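Local atomic coordinates of putative carboxynorspermidine decarboxylase protein (Sinorhizobium meliloti, PDB entry 3MT1), a protein that probably catalyses the pyridoxal 5'-phosphate-dependent decarboxylation of carboxynorspermidine and carboxyspermidine to norspermidine and spermidine, working as a homodimer. Residues B[12-17]-B[42-47]; B[22-27]-B[214-219]. All blocks are in the same frame, centred on the assembly; numbering follows the deposited sequence.

Contact 1: B[12-17]-B[42-47]; sequences AKLTRN and WSVFDL
Helix 11-28 meets the 3-10 turn 42-44 and the start of helix 45-49 with the backbones well apart, the closest pair of CA atoms being those of Thr-15 and Leu-47 at 7.8 Å. Segment 42-47 follows barrel strand 31-35, so the contact joins the helix leading into the barrel to the chain that leaves its first strand. Leu-14 and Leu-47 overlap side by side, pointing opposite ways, with CD2 of Leu-14 3.6 Å from CD2 of Leu-47. Leu-14 extends from its helix, CG anti to the backbone N (chi1 178°), which carries CD2 to Leu-47 and within 4.1 Å of Val-44 CG2. Thr-15 lies across the end of Leu-47, whose CD1 packs 3.4 Å from Thr-15 OG1; that hydroxyl is hydrogen-bonded to Lys-11 O, one turn back. An alanine in place of Leu-47 lacks the isopropyl end and would probably leave Leu-14 CD2 and Thr-15 OG1 without their mates, opening a gap. At the start of 42-47, Trp-42 and Ser-43 are hydrogen-bonded to Glu-361 and Ser-365 of the second subunit. Between the segments themselves only van der Waals contacts act, which implies that shape and burial of apolar surface, rather than directed bonds, hold this spot.

Contact 2: B[22-27]-B[214-219]; sequences AHVREK and ARLRAF
Val-24 and Leu-216 make the close-packed part of this contact, on the buried side of two neighbouring helices. CG1 of Val-24 lies 4.1 Å from CD1 of Leu-216, methyl against methyl, with one side chain set nearly perpendicular to the other. Both residues also rest on Leu-229 of strand 226-229, while Phe-212 and Val-209 of helix 209-223 and Phe-202 add further cover to Val-24. The helix segments run in roughly the same direction, with a crossing angle of -39° and axes 9.8 Å apart at their closest.

The two helices belong to the alpha/beta (TIM-type) barrel domain of this fold-type III PLP-dependent decarboxylase family, which also carries a beta-sheet domain. Helix 11-28 leads into the first barrel strand, 31-35, and helix 209-223 precedes the last, 226-229, so the two helices lie side by side on the outer wall where the barrel closes.

Toward solvent the fit is looser and polar. Arg-217, its chain bent at chi2 (-128°), reaches over to the end of segment 22-27 and brings NE to 3.1 Å from the carbonyl O of Lys-27, but the angle is too poor for a hydrogen bond. The guanidinium lies oblique to that oxygen, and NH2 is 4.0 Å from the carbonyl O of Glu-26. Lys-27 sends its ammonium end away from helix 209-223; its CG lies instead 3.7 Å above one face of the His-23 ring, whose NE2 is hydrogen-bonded to Asp-210.

How the contacts relate
Both contacts draw on helix 11-28, contact 1 near its start and contact 2 near its end, with centres 22 Å apart and no direct touch. Contact 1 lies nearer the chain's centre in space, its four touching residues all buried or partly exposed, and is joined to a segment that reaches the second subunit. Contact 2 sits further out, where a buried apolar pair between the helices and the barrel gives way to exposed charged residues toward solvent. The first is methyl packing with one hydroxyl set against a methyl; in the second the charged residues supply most of the buried surface. Together they tie one helix to segment 42-47, which follows the first barrel strand, and to the helix before the last strand.

Contact 1: B[12-17]-B[42-47]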
ATOM      1  N   ALA B  12     -26.046  -9.523  -5.171  1.00 41.47           N
ATOM      2  CA  ALA B  12     -26.981  -9.121  -6.235  1.00 43.49           C
ATOM      3  C   ALA B  12     -26.420  -8.074  -7.238  1.00 42.38           C
ATOM      4  O   ALA B  12     -26.723  -8.141  -8.425  1.00 42.39           O
ATOM      5  CB  ALA B  12     -28.315  -8.659  -5.646  1.00 45.41           C
ATOM      6  N   LYS B  13     -25.616  -7.126  -6.753  1.00 41.68           N
ATOM      7  CA  LYS B  13     -25.038  -6.088  -7.605  1.00 41.71           C
ATOM      8  C   LYS B  13     -23.890  -6.599  -8.457  1.00 40.00           C
ATOM      9  O   LYS B  13     -23.719  -6.176  -9.613  1.00 40.08           O
ATOM     10  CB  LYS B  13     -24.579  -4.892  -6.786  1.00 41.07           C
ATOM     11  CG  LYS B  13     -25.754  -4.078  -6.333  1.00 44.54           C
ATOM     12  CD  LYS B  13     -25.315  -3.013  -5.350  1.00 45.15           C
ATOM     13  CE  LYS B  13     -26.513  -2.358  -4.748  1.00 47.19           C
ATOM     14  NZ  LYS B  13     -26.011  -1.721  -3.530  1.00 51.23           N
ATOM     15  N   LEU B  14     -23.111  -7.504  -7.885  1.00 39.04           N
ATOM     16  CA  LEU B  14     -22.070  -8.144  -8.633  1.00 38.26           C
ATOM     17  C   LEU B  14     -22.720  -8.920  -9.769  1.00 39.55           C
ATOM     18  O   LEU B  14     -22.315  -8.769 -10.911  1.00 39.86           O
ATOM     19  CB  LEU B  14     -21.234  -9.057  -7.738  1.00 37.53           C
ATOM     20  CG  LEU B  14     -20.097  -9.864  -8.382  1.00 38.09           C
ATOM     21  CD1 LEU B  14     -19.017  -8.996  -9.099  1.00 39.28           C
ATOM     22  CD2 LEU B  14     -19.405 -10.619  -7.303  1.00 40.61           C
ATOM     23  N   THR B  15     -23.742  -9.715  -9.466  1.00 41.00           N
ATOM     24  CA  THR B  15     -24.465 -10.459 -10.494  1.00 42.62           C
ATOM     25  C   THR B  15     -25.018  -9.585 -11.617  1.00 43.63           C
ATOM     26  O   THR B  15     -24.913  -9.965 -12.782  1.00 43.71           O
ATOM     27  CB  THR B  15     -25.596 -11.271  -9.887  1.00 44.76           C
ATOM     28  OG1 THR B  15     -25.029 -12.211  -8.985  1.00 45.20           O
ATOM     29  CG2 THR B  15     -26.395 -11.996 -10.954  1.00 45.02           C
ATOM     30  N   ARG B  16     -25.611  -8.439 -11.267  1.00 44.85           N
ATOM     31  CA  ARG B  16     -26.054  -7.449 -12.257  1.00 46.59           C
ATOM     32  C   ARG B  16     -24.912  -7.244 -13.268  1.00 45.10           C
ATOM     33  O   ARG B  16     -25.127  -7.382 -14.453  1.00 46.35           O
ATOM     34  CB  ARG B  16     -26.512  -6.157 -11.540  1.00 47.91           C
ATOM     35  CG  ARG B  16     -26.913  -4.905 -12.368  1.00 51.23           C
ATOM     36  CD  ARG B  16     -26.439  -3.613 -11.629  1.00 55.25           C
ATOM     37  NE  ARG B  16     -25.089  -3.870 -11.053  1.00 57.68           N
ATOM     38  CZ  ARG B  16     -24.356  -3.047 -10.293  1.00 56.79           C
ATOM     39  NH1 ARG B  16     -24.782  -1.836  -9.959  1.00 58.07           N
ATOM     40  NH2 ARG B  16     -23.163  -3.455  -9.867  1.00 56.86           N
ATOM     41  N   ASN B  17     -23.682  -7.022 -12.795  1.00 43.45           N
ATOM     42  CA  ASN B  17     -22.527  -6.806 -13.674  1.00 41.48           C
ATOM     43  C   ASN B  17     -22.222  -8.023 -14.506  1.00 40.94           C
ATOM     44  O   ASN B  17     -21.879  -7.926 -15.685  1.00 40.62           O
ATOM     45  CB  ASN B  17     -21.261  -6.471 -12.879  1.00 39.50           C
ATOM     46  CG  ASN B  17     -21.302  -5.108 -12.237  1.00 39.73           C
ATOM     47  OD1 ASN B  17     -22.177  -4.284 -12.522  1.00 43.52           O
ATOM     48  ND2 ASN B  17     -20.346  -4.859 -11.349  1.00 38.63           N
ATOM     49  N   TRP B  42     -11.005 -14.229  -4.446  1.00 30.19           N
ATOM     50  CA  TRP B  42     -11.355 -15.491  -5.064  1.00 30.87           C
ATOM     51  C   TRP B  42     -12.610 -16.196  -4.519  1.00 33.30           C
ATOM     52  O   TRP B  42     -13.241 -16.942  -5.257  1.00 33.82           O
ATOM     53  CB  TRP B  42     -10.161 -16.445  -5.123  1.00 30.19           C
ATOM     54  CG  TRP B  42      -9.440 -16.701  -3.831  1.00 30.13           C
ATOM     55  CD1 TRP B  42      -8.370 -16.000  -3.324  1.00 27.69           C
ATOM     56  CD2 TRP B  42      -9.700 -17.744  -2.915  1.00 30.93           C
ATOM     57  NE1 TRP B  42      -7.984 -16.519  -2.145  1.00 29.54           N
ATOM     58  CE2 TRP B  42      -8.765 -17.615  -1.869  1.00 33.48           C
ATOM     59  CE3 TRP B  42     -10.619 -18.795  -2.880  1.00 33.53           C
ATOM     60  CZ2 TRP B  42      -8.743 -18.486  -0.768  1.00 35.30           C
ATOM     61  CZ3 TRP B  42     -10.587 -19.679  -1.797  1.00 37.44           C
ATOM     62  CH2 TRP B  42      -9.668 -19.507  -0.747  1.00 36.47           C
ATOM     63  N   SER B  43     -13.011 -15.920  -3.280  1.00 34.24           N
ATOM     64  CA  SER B  43     -14.207 -16.566  -2.747  1.00 36.45           C
ATOM     65  C   SER B  43     -15.506 -16.278  -3.522  1.00 37.29           C
ATOM     66  O   SER B  43     -16.544 -16.937  -3.255  1.00 38.26           O
ATOM     67  CB  SER B  43     -14.430 -16.183  -1.285  1.00 38.06           C
ATOM     68  OG  SER B  43     -14.570 -14.781  -1.186  1.00 38.37           O
ATOM     69  N   VAL B  44     -15.466 -15.297  -4.440  1.00 35.78           N
ATOM     70  CA  VAL B  44     -16.606 -15.012  -5.289  1.00 36.36           C
ATOM     71  C   VAL B  44     -16.379 -15.459  -6.735  1.00 36.37           C
ATOM     72  O   VAL B  44     -17.230 -15.234  -7.593  1.00 36.64           O
ATOM     73  CB  VAL B  44     -17.102 -13.502  -5.208  1.00 36.68           C
ATOM     74  CG1 VAL B  44     -17.465 -13.097  -3.768  1.00 37.53           C
ATOM     75  CG2 VAL B  44     -16.110 -12.523  -5.842  1.00 33.70           C
ATOM     76  N   PHE B  45     -15.256 -16.112  -7.014  1.00 36.70           N
ATOM     77  CA  PHE B  45     -15.042 -16.632  -8.353  1.00 38.05           C
ATOM     78  C   PHE B  45     -16.107 -17.640  -8.821  1.00 40.81           C
ATOM     79  O   PHE B  45     -16.470 -17.675  -9.995  1.00 40.74           O
ATOM     80  CB  PHE B  45     -13.662 -17.260  -8.480  1.00 37.93           C
ATOM     81  CG  PHE B  45     -12.536 -16.270  -8.481  1.00 37.02           C
ATOM     82  CD1 PHE B  45     -12.777 -14.907  -8.519  1.00 34.63           C
ATOM     83  CD2 PHE B  45     -11.227 -16.706  -8.467  1.00 37.72           C
ATOM     84  CE1 PHE B  45     -11.740 -14.022  -8.517  1.00 33.37           C
ATOM     85  CE2 PHE B  45     -10.173 -15.784  -8.482  1.00 32.06           C
ATOM     86  CZ  PHE B  45     -10.444 -14.466  -8.505  1.00 30.71           C
ATOM     87  N   ASP B  46     -16.601 -18.456  -7.902  1.00 43.99           N
ATOM     88  CA  ASP B  46     -17.654 -19.418  -8.215  1.00 46.94           C
ATOM     89  C   ASP B  46     -18.857 -18.712  -8.766  1.00 47.63           C
ATOM     90  O   ASP B  46     -19.475 -19.196  -9.713  1.00 48.55           O
ATOM     91  CB  ASP B  46     -18.017 -20.294  -7.003  1.00 48.69           C
ATOM     92  CG  ASP B  46     -16.987 -21.419  -6.778  1.00 52.38           C
ATOM     93  OD1 ASP B  46     -16.352 -21.824  -7.787  1.00 53.06           O
ATOM     94  OD2 ASP B  46     -16.788 -21.893  -5.616  1.00 54.73           O
ATOM     95  N   LEU B  47     -19.174 -17.550  -8.208  1.00 47.64           N
ATOM     96  CA  LEU B  47     -20.261 -16.768  -8.766  1.00 48.27           C
ATOM     97  C   LEU B  47     -19.928 -16.173 -10.143  1.00 46.12           C
ATOM     98  O   LEU B  47     -20.753 -16.248 -11.029  1.00 47.45           O
ATOM     99  CB  LEU B  47     -20.806 -15.734  -7.772  1.00 49.47           C
ATOM    100  CG  LEU B  47     -21.655 -14.588  -8.339  1.00 51.23           C
ATOM    101  CD1 LEU B  47     -23.096 -15.025  -8.687  1.00 55.58           C
ATOM    102  CD2 LEU B  47     -21.670 -13.430  -7.359  1.00 51.97           C
TER

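Contact 2: B[22-27]-B[214-219]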
ATOM      1  N   ALA B  22     -22.001 -11.236 -19.749  1.00 43.32           N
ATOM      2  CA  ALA B  22     -22.565 -12.338 -20.538  1.00 44.23           C
ATOM      3  C   ALA B  22     -23.314 -11.835 -21.822  1.00 45.70           C
ATOM      4  O   ALA B  22     -23.061 -12.299 -22.953  1.00 45.52           O
ATOM      5  CB  ALA B  22     -23.484 -13.152 -19.664  1.00 44.46           C
ATOM      6  N   HIS B  23     -24.217 -10.875 -21.632  1.00 46.40           N
ATOM      7  CA  HIS B  23     -24.951 -10.250 -22.730  1.00 47.92           C
ATOM      8  C   HIS B  23     -23.968  -9.804 -23.832  1.00 46.72           C
ATOM      9  O   HIS B  23     -24.123 -10.164 -24.984  1.00 47.06           O
ATOM     10  CB  HIS B  23     -25.760  -9.077 -22.170  1.00 49.47           C
ATOM     11  CG  HIS B  23     -26.562  -8.343 -23.187  1.00 52.80           C
ATOM     12  ND1 HIS B  23     -27.886  -8.631 -23.439  1.00 57.12           N
ATOM     13  CD2 HIS B  23     -26.237  -7.314 -24.005  1.00 54.02           C
ATOM     14  CE1 HIS B  23     -28.338  -7.817 -24.377  1.00 58.84           C
ATOM     15  NE2 HIS B  23     -27.356  -7.009 -24.738  1.00 57.12           N
ATOM     16  N   VAL B  24     -22.919  -9.078 -23.456  1.00 44.62           N
ATOM     17  CA  VAL B  24     -21.900  -8.680 -24.413  1.00 43.65           C
ATOM     18  C   VAL B  24     -21.243  -9.893 -25.083  1.00 43.57           C
ATOM     19  O   VAL B  24     -21.116  -9.921 -26.301  1.00 44.35           O
ATOM     20  CB  VAL B  24     -20.807  -7.820 -23.754  1.00 42.69           C
ATOM     21  CG1 VAL B  24     -19.561  -7.734 -24.655  1.00 40.86           C
ATOM     22  CG2 VAL B  24     -21.354  -6.438 -23.384  1.00 41.38           C
ATOM     23  N   ARG B  25     -20.837 -10.886 -24.292  1.00 42.45           N
ATOM     24  CA  ARG B  25     -20.214 -12.086 -24.828  1.00 43.02           C
ATOM     25  C   ARG B  25     -21.151 -12.760 -25.838  1.00 45.29           C
ATOM     26  O   ARG B  25     -20.727 -13.255 -26.874  1.00 45.97           O
ATOM     27  CB  ARG B  25     -19.903 -13.076 -23.704  1.00 42.30           C
ATOM     28  CG  ARG B  25     -18.989 -12.527 -22.659  1.00 41.50           C
ATOM     29  CD  ARG B  25     -18.709 -13.481 -21.488  1.00 42.99           C
ATOM     30  NE  ARG B  25     -18.591 -14.881 -21.860  1.00 41.92           N
ATOM     31  CZ  ARG B  25     -19.540 -15.783 -21.610  1.00 43.15           C
ATOM     32  NH1 ARG B  25     -20.650 -15.427 -20.972  1.00 41.22           N
ATOM     33  NH2 ARG B  25     -19.379 -17.044 -21.990  1.00 42.76           N
ATOM     34  N   GLU B  26     -22.432 -12.764 -25.519  1.00 46.67           N
ATOM     35  CA  GLU B  26     -23.429 -13.439 -26.316  1.00 49.40           C
ATOM     36  C   GLU B  26     -23.629 -12.688 -27.669  1.00 49.88           C
ATOM     37  O   GLU B  26     -23.577 -13.294 -28.754  1.00 50.52           O
ATOM     38  CB  GLU B  26     -24.703 -13.484 -25.463  1.00 50.91           C
ATOM     39  CG  GLU B  26     -25.901 -14.210 -26.025  1.00 57.79           C
ATOM     40  CD  GLU B  26     -27.194 -13.775 -25.305  1.00 64.72           C
ATOM     41  OE1 GLU B  26     -27.094 -13.266 -24.152  1.00 67.05           O
ATOM     42  OE2 GLU B  26     -28.299 -13.942 -25.874  1.00 65.55           O
ATOM     43  N   LYS B  27     -23.806 -11.366 -27.582  1.00 48.97           N
ATOM     44  CA  LYS B  27     -24.068 -10.504 -28.737  1.00 49.05           C
ATOM     45  C   LYS B  27     -22.862 -10.347 -29.633  1.00 48.88           C
ATOM     46  O   LYS B  27     -23.007 -10.262 -30.854  1.00 50.62           O
ATOM     47  CB  LYS B  27     -24.501  -9.113 -28.282  1.00 49.47           C
ATOM     48  CG  LYS B  27     -25.826  -9.048 -27.548  1.00 48.95           C
ATOM     49  CD  LYS B  27     -26.907  -9.840 -28.244  1.00 48.84           C
ATOM     50  CE  LYS B  27     -28.248  -9.489 -27.677  1.00 53.09           C
ATOM     51  NZ  LYS B  27     -29.323 -10.410 -28.134  1.00 55.20           N
ATOM     52  N   ALA B 214     -22.039  -4.761 -31.445  1.00 56.04           N
ATOM     53  CA  ALA B 214     -22.097  -4.746 -32.905  1.00 57.91           C
ATOM     54  C   ALA B 214     -20.772  -4.267 -33.485  1.00 57.60           C
ATOM     55  O   ALA B 214     -20.327  -4.732 -34.527  1.00 59.01           O
ATOM     56  CB  ALA B 214     -23.220  -3.857 -33.361  1.00 59.91           C
ATOM     57  N   ARG B 215     -20.139  -3.333 -32.795  1.00 56.86           N
ATOM     58  CA  ARG B 215     -18.846  -2.832 -33.219  1.00 56.93           C
ATOM     59  C   ARG B 215     -17.760  -3.905 -32.996  1.00 55.34           C
ATOM     60  O   ARG B 215     -16.814  -4.006 -33.788  1.00 55.46           O
ATOM     61  CB  ARG B 215     -18.520  -1.519 -32.485  1.00 56.26           C
ATOM     62  CG  ARG B 215     -17.169  -0.933 -32.822  1.00 56.72           C
ATOM     63  CD  ARG B 215     -17.114  -0.426 -34.273  1.00 59.78           C
ATOM     64  NE  ARG B 215     -15.790   0.094 -34.658  1.00 60.72           N
ATOM     65  CZ  ARG B 215     -14.872  -0.610 -35.325  1.00 60.46           C
ATOM     66  NH1 ARG B 215     -15.108  -1.867 -35.675  1.00 59.40           N
ATOM     67  NH2 ARG B 215     -13.713  -0.061 -35.642  1.00 61.43           N
ATOM     68  N   LEU B 216     -17.910  -4.688 -31.919  1.00 53.65           N
ATOM     69  CA  LEU B 216     -17.038  -5.813 -31.631  1.00 52.17           C
ATOM     70  C   LEU B 216     -17.170  -6.874 -32.730  1.00 54.21           C
ATOM     71  O   LEU B 216     -16.161  -7.350 -33.266  1.00 53.91           O
ATOM     72  CB  LEU B 216     -17.321  -6.389 -30.228  1.00 50.39           C
ATOM     73  CG  LEU B 216     -16.930  -5.545 -28.979  1.00 47.78           C
ATOM     74  CD1 LEU B 216     -17.277  -6.194 -27.658  1.00 45.14           C
ATOM     75  CD2 LEU B 216     -15.477  -5.188 -28.975  1.00 44.72           C
ATOM     76  N   ARG B 217     -18.413  -7.207 -33.090  1.00 56.58           N
ATOM     77  CA  ARG B 217     -18.673  -8.156 -34.166  1.00 58.72           C
ATOM     78  C   ARG B 217     -17.931  -7.793 -35.454  1.00 59.77           C
ATOM     79  O   ARG B 217     -17.288  -8.646 -36.075  1.00 59.62           O
ATOM     80  CB  ARG B 217     -20.173  -8.268 -34.450  1.00 60.95           C
ATOM     81  CG  ARG B 217     -20.896  -9.355 -33.657  1.00 62.33           C
ATOM     82  CD  ARG B 217     -21.724 -10.300 -34.545  1.00 65.51           C
ATOM     83  NE  ARG B 217     -22.391 -11.318 -33.732  1.00 68.16           N
ATOM     84  CZ  ARG B 217     -21.844 -12.474 -33.354  1.00 70.13           C
ATOM     85  NH1 ARG B 217     -20.610 -12.797 -33.716  1.00 70.08           N
ATOM     86  NH2 ARG B 217     -22.527 -13.323 -32.596  1.00 72.53           N
ATOM     87  N   ALA B 218     -18.024  -6.524 -35.840  1.00 61.09           N
ATOM     88  CA  ALA B 218     -17.494  -6.059 -37.123  1.00 62.98           C
ATOM     89  C   ALA B 218     -15.954  -6.104 -37.177  1.00 62.10           C
ATOM     90  O   ALA B 218     -15.352  -6.416 -38.211  1.00 63.02           O
ATOM     91  CB  ALA B 218     -18.015  -4.676 -37.434  1.00 64.26           C
ATOM     92  N   PHE B 219     -15.317  -5.799 -36.060  1.00 60.23           N
ATOM     93  CA  PHE B 219     -13.880  -5.908 -35.990  1.00 59.54           C
ATOM     94  C   PHE B 219     -13.483  -7.376 -36.112  1.00 59.61           C
ATOM     95  O   PHE B 219     -12.575  -7.713 -36.857  1.00 60.89           O
ATOM     96  CB  PHE B 219     -13.367  -5.343 -34.677  1.00 57.54           C
ATOM     97  CG  PHE B 219     -11.886  -5.376 -34.556  1.00 55.63           C
ATOM     98  CD1 PHE B 219     -11.242  -6.514 -34.081  1.00 52.97           C
ATOM     99  CD2 PHE B 219     -11.125  -4.263 -34.914  1.00 55.40           C
ATOM    100  CE1 PHE B 219      -9.860  -6.545 -33.974  1.00 52.00           C
ATOM    101  CE2 PHE B 219      -9.744  -4.280 -34.819  1.00 53.28           C
ATOM    102  CZ  PHE B 219      -9.104  -5.423 -34.347  1.00 53.18           C
TER